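Local coordinates for protein putative metallopeptidase (Corynebacterium diphtheriae, PDB 3QOC) that is the N-terminal creatinase/prolidase-like domain of a putative metallopeptidase, which as a whole probably acts as a metal-dependent aminopeptidase, at residues C85-I93 and L114-L124. Residues are numbered along the deposited sequence; the frame is centred on the assembly and turned at random.
Sequences CAPALLSDI and LRKSAGSDVEL
L90 holds its CG anti to the backbone N (chi1 -170°), beside the carbonyl carbon, which sends the CD1 and CD2 branch from helix 85-91 across to L114, A118, V122 and L124, while V122, with CG1 likewise anti to its N (chi1 -178°), extends that methyl to meet it. The contact lies in the alpha/beta creatinase/prolidase N-terminal domain, where helix 85-91 packs beside the C-terminal part of helix 108-117 and the edge strand 122-127 of the mixed sheet. L90 and L124 approach tip to tip, CD2 of L90 standing 3.8 Å from CD1 of L124; L90 and V122 run antiparallel alongside one another, CD1 of L90 being 4.0 Å from CG1 of V122. L114 runs nearly perpendicular to L90 and puts its CD2 against A86, P87 and L90, the methyl-methyl contact with L90 CD2 being tight at 3.3 Å. Closer to the surface, P87 CB rests 3.5 Å from S117 OG, and S91 CA makes a CH...O contact with S117 O. The side chains of I93 and V122 stand nearly perpendicular and meet through their CG2 methyls; I93 also lies on V99 of strand 97-102 and I51 of strand 49-53. Polar backbone atoms are bridged by one water, which donates to L90 O at 2.6 Å and to I93 O, and accepts from G119 N at 2.8 Å.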
ATOM      1  N   CYS A  85      -0.082  -1.543 -10.856  1.00 23.05           N
ATOM      2  CA  CYS A  85       0.334  -0.765  -9.679  1.00 22.25           C
ATOM      3  C   CYS A  85       0.961  -1.606  -8.581  1.00 20.82           C
ATOM      4  O   CYS A  85       2.036  -1.287  -8.086  1.00 18.96           O
ATOM      5  CB  CYS A  85      -0.947  -0.094  -9.076  1.00 23.57           C
ATOM      6  SG  CYS A  85      -1.457   1.227 -10.139  1.00 27.58           S
ATOM      7  N   ALA A  86       0.265  -2.663  -8.194  1.00 19.54           N
ATOM      8  CA  ALA A  86       0.698  -3.452  -7.043  1.00 21.11           C
ATOM      9  C   ALA A  86       2.037  -4.184  -7.337  1.00 21.21           C
ATOM     10  O   ALA A  86       2.992  -4.085  -6.527  1.00 22.11           O
ATOM     11  CB  ALA A  86      -0.420  -4.426  -6.621  1.00 20.45           C
ATOM     12  N   PRO A  87       2.148  -4.834  -8.516  1.00 21.92           N
ATOM     13  CA  PRO A  87       3.413  -5.481  -8.779  1.00 23.22           C
ATOM     14  C   PRO A  87       4.572  -4.517  -8.815  1.00 23.63           C
ATOM     15  O   PRO A  87       5.672  -4.858  -8.370  1.00 21.46           O
ATOM     16  CB  PRO A  87       3.192  -6.176 -10.146  1.00 23.68           C
ATOM     17  CG  PRO A  87       1.682  -6.485 -10.140  1.00 23.73           C
ATOM     18  CD  PRO A  87       1.081  -5.310  -9.442  1.00 22.06           C
ATOM     19  N   ALA A  88       4.326  -3.305  -9.316  1.00 24.31           N
ATOM     20  CA  ALA A  88       5.424  -2.327  -9.416  1.00 24.03           C
ATOM     21  C   ALA A  88       5.892  -1.837  -8.068  1.00 23.24           C
ATOM     22  O   ALA A  88       7.076  -1.705  -7.871  1.00 24.82           O
ATOM     23  CB  ALA A  88       5.076  -1.144 -10.373  1.00 24.77           C
ATOM     24  N   LEU A  89       4.999  -1.518  -7.131  1.00 23.35           N
ATOM     25  CA  LEU A  89       5.440  -1.231  -5.718  1.00 22.52           C
ATOM     26  C   LEU A  89       6.213  -2.391  -5.134  1.00 23.34           C
ATOM     27  O   LEU A  89       7.274  -2.198  -4.554  1.00 25.90           O
ATOM     28  CB  LEU A  89       4.268  -0.924  -4.739  1.00 21.70           C
ATOM     29  CG  LEU A  89       3.400   0.309  -4.922  1.00 18.61           C
ATOM     30  CD1 LEU A  89       2.168   0.225  -3.923  1.00 17.79           C
ATOM     31  CD2 LEU A  89       4.296   1.575  -4.747  1.00 16.72           C
ATOM     32  N   LEU A  90       5.694  -3.606  -5.280  1.00 27.44           N
ATOM     33  CA  LEU A  90       6.324  -4.769  -4.652  1.00 27.04           C
ATOM     34  C   LEU A  90       7.722  -5.021  -5.204  1.00 27.80           C
ATOM     35  O   LEU A  90       8.657  -5.298  -4.457  1.00 26.47           O
ATOM     36  CB  LEU A  90       5.431  -6.012  -4.790  1.00 28.26           C
ATOM     37  CG  LEU A  90       5.778  -7.260  -4.011  1.00 28.64           C
ATOM     38  CD1 LEU A  90       5.862  -6.979  -2.502  1.00 28.80           C
ATOM     39  CD2 LEU A  90       4.737  -8.319  -4.294  1.00 28.66           C
ATOM     40  N   SER A  91       7.910  -4.824  -6.500  1.00 29.27           N
ATOM     41  CA  SER A  91       9.203  -5.156  -7.098  1.00 31.89           C
ATOM     42  C   SER A  91      10.282  -4.172  -6.632  1.00 32.55           C
ATOM     43  O   SER A  91      11.465  -4.408  -6.773  1.00 31.66           O
ATOM     44  CB  SER A  91       9.072  -5.177  -8.627  1.00 34.31           C
ATOM     45  OG  SER A  91      10.102  -4.406  -9.189  1.00 40.89           O
ATOM     46  N   ASP A  92       9.856  -3.032  -6.119  1.00 35.26           N
ATOM     47  CA  ASP A  92      10.801  -2.025  -5.600  1.00 38.59           C
ATOM     48  C   ASP A  92      11.270  -2.229  -4.133  1.00 38.55           C
ATOM     49  O   ASP A  92      12.116  -1.493  -3.649  1.00 41.18           O
ATOM     50  CB  ASP A  92      10.232  -0.629  -5.818  1.00 40.67           C
ATOM     51  CG  ASP A  92      10.638  -0.055  -7.184  1.00 46.55           C
ATOM     52  OD1 ASP A  92      11.242  -0.777  -8.023  1.00 50.72           O
ATOM     53  OD2 ASP A  92      10.360   1.122  -7.436  1.00 53.25           O
ATOM     54  N   ILE A  93      10.703  -3.214  -3.449  1.00 36.20           N
ATOM     55  CA  ILE A  93      11.078  -3.518  -2.094  1.00 37.23           C
ATOM     56  C   ILE A  93      12.341  -4.380  -2.078  1.00 38.27           C
ATOM     57  O   ILE A  93      12.397  -5.416  -2.772  1.00 37.06           O
ATOM     58  CB  ILE A  93       9.974  -4.262  -1.395  1.00 35.15           C
ATOM     59  CG1 ILE A  93       8.747  -3.383  -1.351  1.00 35.74           C
ATOM     60  CG2 ILE A  93      10.363  -4.610   0.025  1.00 34.62           C
ATOM     61  CD1 ILE A  93       7.684  -4.035  -0.683  1.00 36.29           C
ATOM     62  N   LEU A 114       1.553 -11.044  -8.333  1.00 28.69           N
ATOM     63  CA  LEU A 114       2.344 -10.430  -7.288  1.00 28.82           C
ATOM     64  C   LEU A 114       3.518 -11.229  -6.847  1.00 28.59           C
ATOM     65  O   LEU A 114       4.593 -10.695  -6.651  1.00 28.81           O
ATOM     66  CB  LEU A 114       1.536 -10.232  -5.993  1.00 27.35           C
ATOM     67  CG  LEU A 114       0.921  -8.885  -5.880  1.00 33.27           C
ATOM     68  CD1 LEU A 114       0.277  -8.794  -4.508  1.00 31.69           C
ATOM     69  CD2 LEU A 114       2.046  -7.773  -6.166  1.00 37.15           C
ATOM     70  N   ARG A 115       3.294 -12.486  -6.564  1.00 29.20           N
ATOM     71  CA  ARG A 115       4.416 -13.297  -6.130  1.00 30.75           C
ATOM     72  C   ARG A 115       5.564 -13.326  -7.111  1.00 30.61           C
ATOM     73  O   ARG A 115       6.716 -13.407  -6.688  1.00 32.56           O
ATOM     74  CB  ARG A 115       3.990 -14.683  -5.744  1.00 31.91           C
ATOM     75  CG  ARG A 115       3.136 -14.660  -4.498  1.00 35.16           C
ATOM     76  CD  ARG A 115       3.104 -16.004  -3.902  1.00 40.53           C
ATOM     77  NE  ARG A 115       1.814 -16.398  -3.377  1.00 46.18           N
ATOM     78  CZ  ARG A 115       1.483 -16.447  -2.083  1.00 47.96           C
ATOM     79  NH1 ARG A 115       0.259 -16.875  -1.753  1.00 49.27           N
ATOM     80  NH2 ARG A 115       2.331 -16.072  -1.125  1.00 48.02           N
ATOM     81  N   LYS A 116       5.286 -13.160  -8.390  1.00 29.85           N
ATOM     82  CA  LYS A 116       6.338 -13.199  -9.363  1.00 31.07           C
ATOM     83  C   LYS A 116       7.286 -12.016  -9.221  1.00 29.88           C
ATOM     84  O   LYS A 116       8.467 -12.114  -9.578  1.00 30.91           O
ATOM     85  CB  LYS A 116       5.720 -13.205 -10.776  1.00 33.67           C
ATOM     86  CG  LYS A 116       4.883 -14.473 -11.059  1.00 37.23           C
ATOM     87  CD  LYS A 116       4.531 -14.545 -12.520  1.00 45.01           C
ATOM     88  CE  LYS A 116       3.836 -15.846 -12.832  1.00 52.27           C
ATOM     89  NZ  LYS A 116       2.720 -16.076 -11.859  1.00 52.60           N
ATOM     90  N   SER A 117       6.743 -10.887  -8.771  1.00 27.93           N
ATOM     91  CA  SER A 117       7.473  -9.630  -8.675  1.00 27.59           C
ATOM     92  C   SER A 117       8.211  -9.459  -7.363  1.00 25.74           C
ATOM     93  O   SER A 117       9.084  -8.621  -7.286  1.00 24.89           O
ATOM     94  CB  SER A 117       6.544  -8.427  -8.812  1.00 29.64           C
ATOM     95  OG  SER A 117       5.961  -8.361 -10.103  1.00 35.02           O
ATOM     96  N   ALA A 118       7.848 -10.228  -6.347  1.00 23.20           N
ATOM     97  CA  ALA A 118       8.552 -10.206  -5.059  1.00 24.40           C
ATOM     98  C   ALA A 118      10.045 -10.566  -5.103  1.00 23.59           C
ATOM     99  O   ALA A 118      10.428 -11.572  -5.671  1.00 23.51           O
ATOM    100  CB  ALA A 118       7.844 -11.178  -4.070  1.00 24.05           C
ATOM    101  N   GLY A 119      10.890  -9.818  -4.408  1.00 24.10           N
ATOM    102  CA  GLY A 119      12.324 -10.176  -4.357  1.00 24.24           C
ATOM    103  C   GLY A 119      12.628 -11.470  -3.616  1.00 23.89           C
ATOM    104  O   GLY A 119      11.722 -12.066  -3.043  1.00 23.26           O
ATOM    105  N   SER A 120      13.894 -11.912  -3.635  1.00 24.37           N
ATOM    106  CA  SER A 120      14.288 -13.229  -3.122  1.00 25.14           C
ATOM    107  C   SER A 120      14.119 -13.375  -1.605  1.00 27.67           C
ATOM    108  O   SER A 120      13.881 -14.490  -1.126  1.00 29.16           O
ATOM    109  CB  SER A 120      15.737 -13.539  -3.516  1.00 25.92           C
ATOM    110  OG  SER A 120      16.602 -12.521  -3.047  1.00 26.69           O
ATOM    111  N   ASP A 121      14.125 -12.261  -0.867  1.00 29.80           N
ATOM    112  CA  ASP A 121      13.842 -12.258   0.580  1.00 30.94           C
ATOM    113  C   ASP A 121      12.621 -11.454   1.015  1.00 29.48           C
ATOM    114  O   ASP A 121      12.484 -11.073   2.191  1.00 29.00           O
ATOM    115  CB  ASP A 121      15.091 -11.773   1.366  1.00 31.47           C
ATOM    116  CG  ASP A 121      16.237 -12.796   1.292  1.00 34.69           C
ATOM    117  OD1 ASP A 121      15.950 -13.969   1.646  1.00 34.66           O
ATOM    118  OD2 ASP A 121      17.375 -12.420   0.866  1.00 37.95           O
ATOM    119  N   VAL A 122      11.744 -11.186   0.075  1.00 28.49           N
ATOM    120  CA  VAL A 122      10.437 -10.582   0.407  1.00 28.12           C
ATOM    121  C   VAL A 122       9.373 -11.641   0.467  1.00 29.66           C
ATOM    122  O   VAL A 122       9.052 -12.227  -0.519  1.00 31.70           O
ATOM    123  CB  VAL A 122      10.028  -9.532  -0.635  1.00 26.87           C
ATOM    124  CG1 VAL A 122       8.653  -8.833  -0.281  1.00 25.35           C
ATOM    125  CG2 VAL A 122      11.156  -8.425  -0.793  1.00 27.74           C
ATOM    126  N   GLU A 123       8.778 -11.863   1.622  1.00 31.44           N
ATOM    127  CA  GLU A 123       7.732 -12.841   1.761  1.00 31.84           C
ATOM    128  C   GLU A 123       6.343 -12.166   1.814  1.00 30.69           C
ATOM    129  O   GLU A 123       6.155 -11.234   2.593  1.00 30.51           O
ATOM    130  CB  GLU A 123       8.021 -13.614   3.037  1.00 33.93           C
ATOM    131  CG  GLU A 123       7.067 -14.769   3.325  1.00 38.23           C
ATOM    132  CD  GLU A 123       7.447 -15.653   4.539  1.00 44.77           C
ATOM    133  OE1 GLU A 123       8.346 -15.286   5.382  1.00 48.14           O
ATOM    134  OE2 GLU A 123       6.831 -16.748   4.600  1.00 46.23           O
ATOM    135  N   LEU A 124       5.395 -12.626   0.983  1.00 29.14           N
ATOM    136  CA  LEU A 124       3.994 -12.189   1.025  1.00 29.52           C
ATOM    137  C   LEU A 124       3.212 -12.979   2.019  1.00 29.84           C
ATOM    138  O   LEU A 124       3.261 -14.192   1.982  1.00 32.96           O
ATOM    139  CB  LEU A 124       3.331 -12.350  -0.339  1.00 30.15           C
ATOM    140  CG  LEU A 124       3.644 -11.196  -1.324  1.00 33.41           C
ATOM    141  CD1 LEU A 124       5.013 -10.624  -1.261  1.00 34.66           C
ATOM    142  CD2 LEU A 124       3.402 -11.662  -2.768  1.00 36.73           C
TER
HETATM  143  O   HOH W   1      10.426  -7.151  -3.863  1.00 24.66           O